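PDB 3ZBO: ALKF from Bacillus cereus, which belongs to a family related to the HEAT-like repeat DNA glycosylases and has affinity for branched DNA structures, its cellular role being unsettled. Local coordinates for residues M71-A74 / G75-A78; V207-D210 / N211-S214. All blocks are in the same frame, centred on the assembly; numbering follows the deposited sequence.

From the N terminus, the chain first reaches contact 1 near the C-terminal end of helix 68-77, where 71-74 and 75-78 are joined by main-chain bonds and by side chains packed one turn apart; this link runs along one helix and closes no loop. Much later, after helix 192-202, contact 2 folds 207-210 back on 211-214 and so closes the hairpin loop between strands 204-207 and 215-218. The two follow in series, neither nesting nor crossing, with centres about 27 Å apart and nearest atoms about 16 Å apart. Contact 1 is buried among helices 46-52, 56-63 and 98-110, whereas contact 2 lies at the surface and reaches helix 171-187.

Contact 1. Residues M71-A74 / G75-A78; sequences MYFA and GIIA
CD1 of Ile76 reaches the Tyr72 ring obliquely, closing to 3.5 Å from Tyr72 CE1, with the ring one helical turn before it. Phe73 and Ile77 repeat the i to i+4 pairing on the adjoining flank: Ile77 CG2 makes an off-centre CH-pi contact, 4.2 Å from the Phe73 ring centroid and 3.8 Å from Phe73 CZ. Both aromatic side chains have CG anti to the backbone N (chi1 -173° in Phe73), which carries their rings alongside the following turn. Main-chain bonds set this spacing. Gly75 N donates to Met71 O at 3.1 Å, and Ile77 N gives Phe73 O a bond of 3.1 Å; Ile76 N to Tyr72 O is weak. These are alpha-helical bonds near the C-terminal end of helix 68-77, in a mostly helical protein whose fold is related to that of the HEAT-like repeat DNA glycosylases. Ile77 N also bonds weakly to Ala74 O. Beyond the helix, Met45 packs on Tyr72, Phe73 and Ile76, while Ile52 of helix 46-52 meets Phe73 and Ile77. Tyr72 OH hydrogen-bonds to Arg240 O, fastening the phenol tip to the chain's C-terminal residues, and Val104 of helix 98-110 touches the same side chain.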
loop_
_atom_site.group_PDB
_atom_site.type_symbol
_atom_site.label_atom_id
_atom_site.label_comp_id
_atom_site.label_asym_id
_atom_site.label_seq_id
_atom_site.Cartn_x
_atom_site.Cartn_y
_atom_site.Cartn_z
ATOM N N MET A 71 0.380 14.383 2.312
ATOM C CA MET A 71 0.903 13.163 2.918
ATOM C C MET A 71 1.399 12.124 1.880
ATOM O O MET A 71 2.430 11.473 2.079
ATOM C CB MET A 71 -0.138 12.494 3.800
ATOM C CG MET A 71 -0.492 13.331 4.993
ATOM S SD MET A 71 -2.036 12.845 5.809
ATOM C CE MET A 71 -1.391 11.550 6.915
ATOM N N TYR A 72 0.642 11.981 0.771
ATOM C CA TYR A 72 1.095 11.174 -0.347
ATOM C C TYR A 72 2.411 11.691 -0.878
ATOM O O TYR A 72 3.346 10.889 -1.101
ATOM C CB TYR A 72 -0.066 11.134 -1.410
ATOM C CG TYR A 72 0.309 10.113 -2.465
ATOM C CD1 TYR A 72 1.161 10.465 -3.513
ATOM C CD2 TYR A 72 -0.259 8.871 -2.485
ATOM C CE1 TYR A 72 1.483 9.478 -4.465
ATOM C CE2 TYR A 72 0.110 7.871 -3.405
ATOM C CZ TYR A 72 0.942 8.215 -4.428
ATOM O OH TYR A 72 1.317 7.221 -5.342
ATOM N N PHE A 73 2.518 12.992 -1.085
ATOM C CA PHE A 73 3.731 13.512 -1.652
ATOM C C PHE A 73 4.898 13.337 -0.643
ATOM O O PHE A 73 6.030 13.055 -1.046
ATOM C CB PHE A 73 3.522 15.016 -1.989
ATOM C CG PHE A 73 4.649 15.592 -2.730
ATOM C CD1 PHE A 73 4.887 15.170 -3.999
ATOM C CD2 PHE A 73 5.495 16.504 -2.132
ATOM C CE1 PHE A 73 6.027 15.643 -4.724
ATOM C CE2 PHE A 73 6.610 17.015 -2.888
ATOM C CZ PHE A 73 6.839 16.559 -4.154
ATOM N N ALA A 74 4.625 13.477 0.666
ATOM C CA ALA A 74 5.682 13.263 1.674
ATOM C C ALA A 74 6.257 11.859 1.489
ATOM O O ALA A 74 7.461 11.635 1.564
ATOM C CB ALA A 74 5.068 13.362 3.022
ATOM N N GLY A 75 5.379 10.849 1.222
ATOM C CA GLY A 75 5.969 9.498 0.978
ATOM C C GLY A 75 6.915 9.478 -0.226
ATOM O O GLY A 75 7.919 8.772 -0.145
ATOM N N ILE A 76 6.611 10.184 -1.323
ATOM C CA ILE A 76 7.446 10.119 -2.504
ATOM C C ILE A 76 8.771 10.739 -2.210
ATOM O O ILE A 76 9.814 10.237 -2.753
ATOM C CB ILE A 76 6.739 10.845 -3.606
ATOM C CG1 ILE A 76 5.550 9.992 -4.114
ATOM C CG2 ILE A 76 7.768 11.142 -4.796
ATOM C CD1 ILE A 76 4.605 10.920 -4.766
ATOM N N ILE A 77 8.808 11.799 -1.391
ATOM C CA ILE A 77 10.094 12.481 -1.122
ATOM C C ILE A 77 10.825 12.034 0.151
ATOM O O ILE A 77 11.824 12.627 0.602
ATOM C CB ILE A 77 9.981 14.000 -1.086
ATOM C CG1 ILE A 77 9.042 14.513 0.048
ATOM C CG2 ILE A 77 9.489 14.490 -2.456
ATOM C CD1 ILE A 77 9.177 16.013 0.390
ATOM N N ALA A 78 10.269 11.049 0.830
ATOM C CA ALA A 78 10.905 10.585 2.041
ATOM C C ALA A 78 12.237 9.904 1.774
ATOM O O ALA A 78 12.530 9.495 0.634
ATOM C CB ALA A 78 9.911 9.532 2.754
#

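Contact 2. Residues V207-D210 / N211-S214; sequences VKRD and NKKS
Arg209 lays one face of its guanidinium under the aliphatic chain of Lys212, whose CE sits over the centre of the group, 3.7 Å from Arg209 CZ. The lysine chain runs slantwise over the arginine, with Lys212 CG 3.8 Å from Arg209 NE. At the edge of the same guanidinium, a single acceptor takes two bonds: Arg209 NE and Arg209 NH2 each donate to Lys213 O at 2.9 Å, side-on, with the oxygen only 2° out of the guanidinium plane. NE approaches in the carbonyl plane of Lys213, NH2 tilted 33° from it. The paired grip fixes the rotation of the flat group, and the bend in the arginine chain (chi3 -64°) turns it toward this carbonyl. Arg209 NH1 and Lys212 NZ, 4.4 Å apart, are like charges that probably repel mildly. Nearer the strands, a water bridges the two limbs, accepting from Arg209 N and donating to Ser214 OG at 2.8 Å. Ser214 OG is also hydrogen-bonded to Glu206 OE2, and Ser214 CA makes a CA-H...O contact of 3.3 Å with Val207 O. This is the surface loop of a beta-hairpin, linking antiparallel strands 204-207 and 215-218. Val207 packs on Ser215 and Leu217 of the partner strand, and Arg172 of helix 171-187 touches both Val207 and Arg209, while Glu171 OE1 accepts from Lys208 N.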
loop_
_atom_site.group_PDB
_atom_site.type_symbol
_atom_site.label_atom_id
_atom_site.label_comp_id
_atom_site.label_asym_id
_atom_site.label_seq_id
_atom_site.Cartn_x
_atom_site.Cartn_y
_atom_site.Cartn_z
ATOM N N VAL A 207 -15.452 -6.915 0.825
ATOM C CA VAL A 207 -14.946 -5.759 1.585
ATOM C C VAL A 207 -16.115 -4.769 1.756
ATOM O O VAL A 207 -16.554 -4.126 0.815
ATOM C CB VAL A 207 -13.815 -5.061 0.829
ATOM C CG1 VAL A 207 -13.253 -3.899 1.660
ATOM C CG2 VAL A 207 -12.654 -6.061 0.564
ATOM N N LYS A 208 -16.601 -4.737 3.007
ATOM C CA LYS A 208 -17.695 -3.782 3.348
ATOM C C LYS A 208 -17.114 -2.418 3.512
ATOM O O LYS A 208 -15.992 -2.262 3.987
ATOM C CB LYS A 208 -18.327 -4.279 4.632
ATOM C CG LYS A 208 -19.003 -5.593 4.388
ATOM C CD LYS A 208 -19.543 -6.138 5.662
ATOM C CE LYS A 208 -19.966 -7.610 5.378
ATOM N NZ LYS A 208 -20.197 -8.362 6.669
ATOM N N ARG A 209 -17.869 -1.440 3.024
ATOM C CA ARG A 209 -17.354 -0.050 2.995
ATOM C C ARG A 209 -18.481 0.904 3.413
ATOM O O ARG A 209 -19.672 0.708 3.074
ATOM C CB ARG A 209 -16.906 0.261 1.566
ATOM C CG ARG A 209 -15.750 -0.681 1.149
ATOM C CD ARG A 209 -15.195 -0.310 -0.197
ATOM N NE ARG A 209 -16.248 -0.500 -1.239
ATOM C CZ ARG A 209 -15.949 -0.369 -2.537
ATOM N NH1 ARG A 209 -14.686 -0.090 -2.848
ATOM N NH2 ARG A 209 -16.846 -0.530 -3.493
ATOM N N ASP A 210 -18.049 1.933 4.129
ATOM C CA ASP A 210 -18.965 3.049 4.431
ATOM C C ASP A 210 -19.197 3.889 3.163
ATOM O O ASP A 210 -18.248 4.213 2.392
ATOM C CB ASP A 210 -18.361 3.851 5.581
ATOM C CG ASP A 210 -18.429 3.118 6.906
ATOM O OD1 ASP A 210 -19.222 2.151 7.015
ATOM O OD2 ASP A 210 -17.689 3.529 7.836
ATOM N N ASN A 211 -20.464 4.218 2.918
ATOM C CA ASN A 211 -20.853 5.157 1.875
ATOM C C ASN A 211 -20.855 4.653 0.458
ATOM O O ASN A 211 -21.126 5.446 -0.496
ATOM C CB ASN A 211 -20.061 6.466 2.024
ATOM C CG ASN A 211 -20.159 6.963 3.474
ATOM O OD1 ASN A 211 -21.265 7.072 3.971
ATOM N ND2 ASN A 211 -19.011 7.124 4.196
ATOM N N LYS A 212 -20.523 3.370 0.292
ATOM C CA LYS A 212 -20.651 2.789 -1.037
ATOM C C LYS A 212 -20.918 1.292 -0.877
ATOM O O LYS A 212 -20.838 0.750 0.237
ATOM C CB LYS A 212 -19.486 3.081 -1.888
ATOM C CG LYS A 212 -18.307 2.642 -1.283
ATOM C CD LYS A 212 -17.341 3.740 -1.657
ATOM C CE LYS A 212 -16.546 3.265 -2.743
ATOM N NZ LYS A 212 -15.364 4.207 -3.012
ATOM N N LYS A 213 -21.229 0.672 -1.998
ATOM C CA LYS A 213 -21.504 -0.758 -2.058
ATOM C C LYS A 213 -20.247 -1.515 -1.590
ATOM O O LYS A 213 -19.097 -0.967 -1.740
ATOM C CB LYS A 213 -21.826 -1.177 -3.516
ATOM C CG LYS A 213 -23.061 -0.528 -4.114
ATOM C CD LYS A 213 -23.573 -1.284 -5.374
ATOM C CE LYS A 213 -24.881 -0.665 -5.910
ATOM N NZ LYS A 213 -25.801 -0.466 -4.757
ATOM N N SER A 214 -20.429 -2.759 -1.144
ATOM C CA SER A 214 -19.275 -3.635 -0.908
ATOM C C SER A 214 -18.521 -3.825 -2.202
ATOM O O SER A 214 -19.052 -3.782 -3.307
ATOM C CB SER A 214 -19.760 -4.973 -0.417
ATOM O OG SER A 214 -20.282 -4.851 0.905
HETATM O O HOH W 1 -20.626 -2.487 2.359
#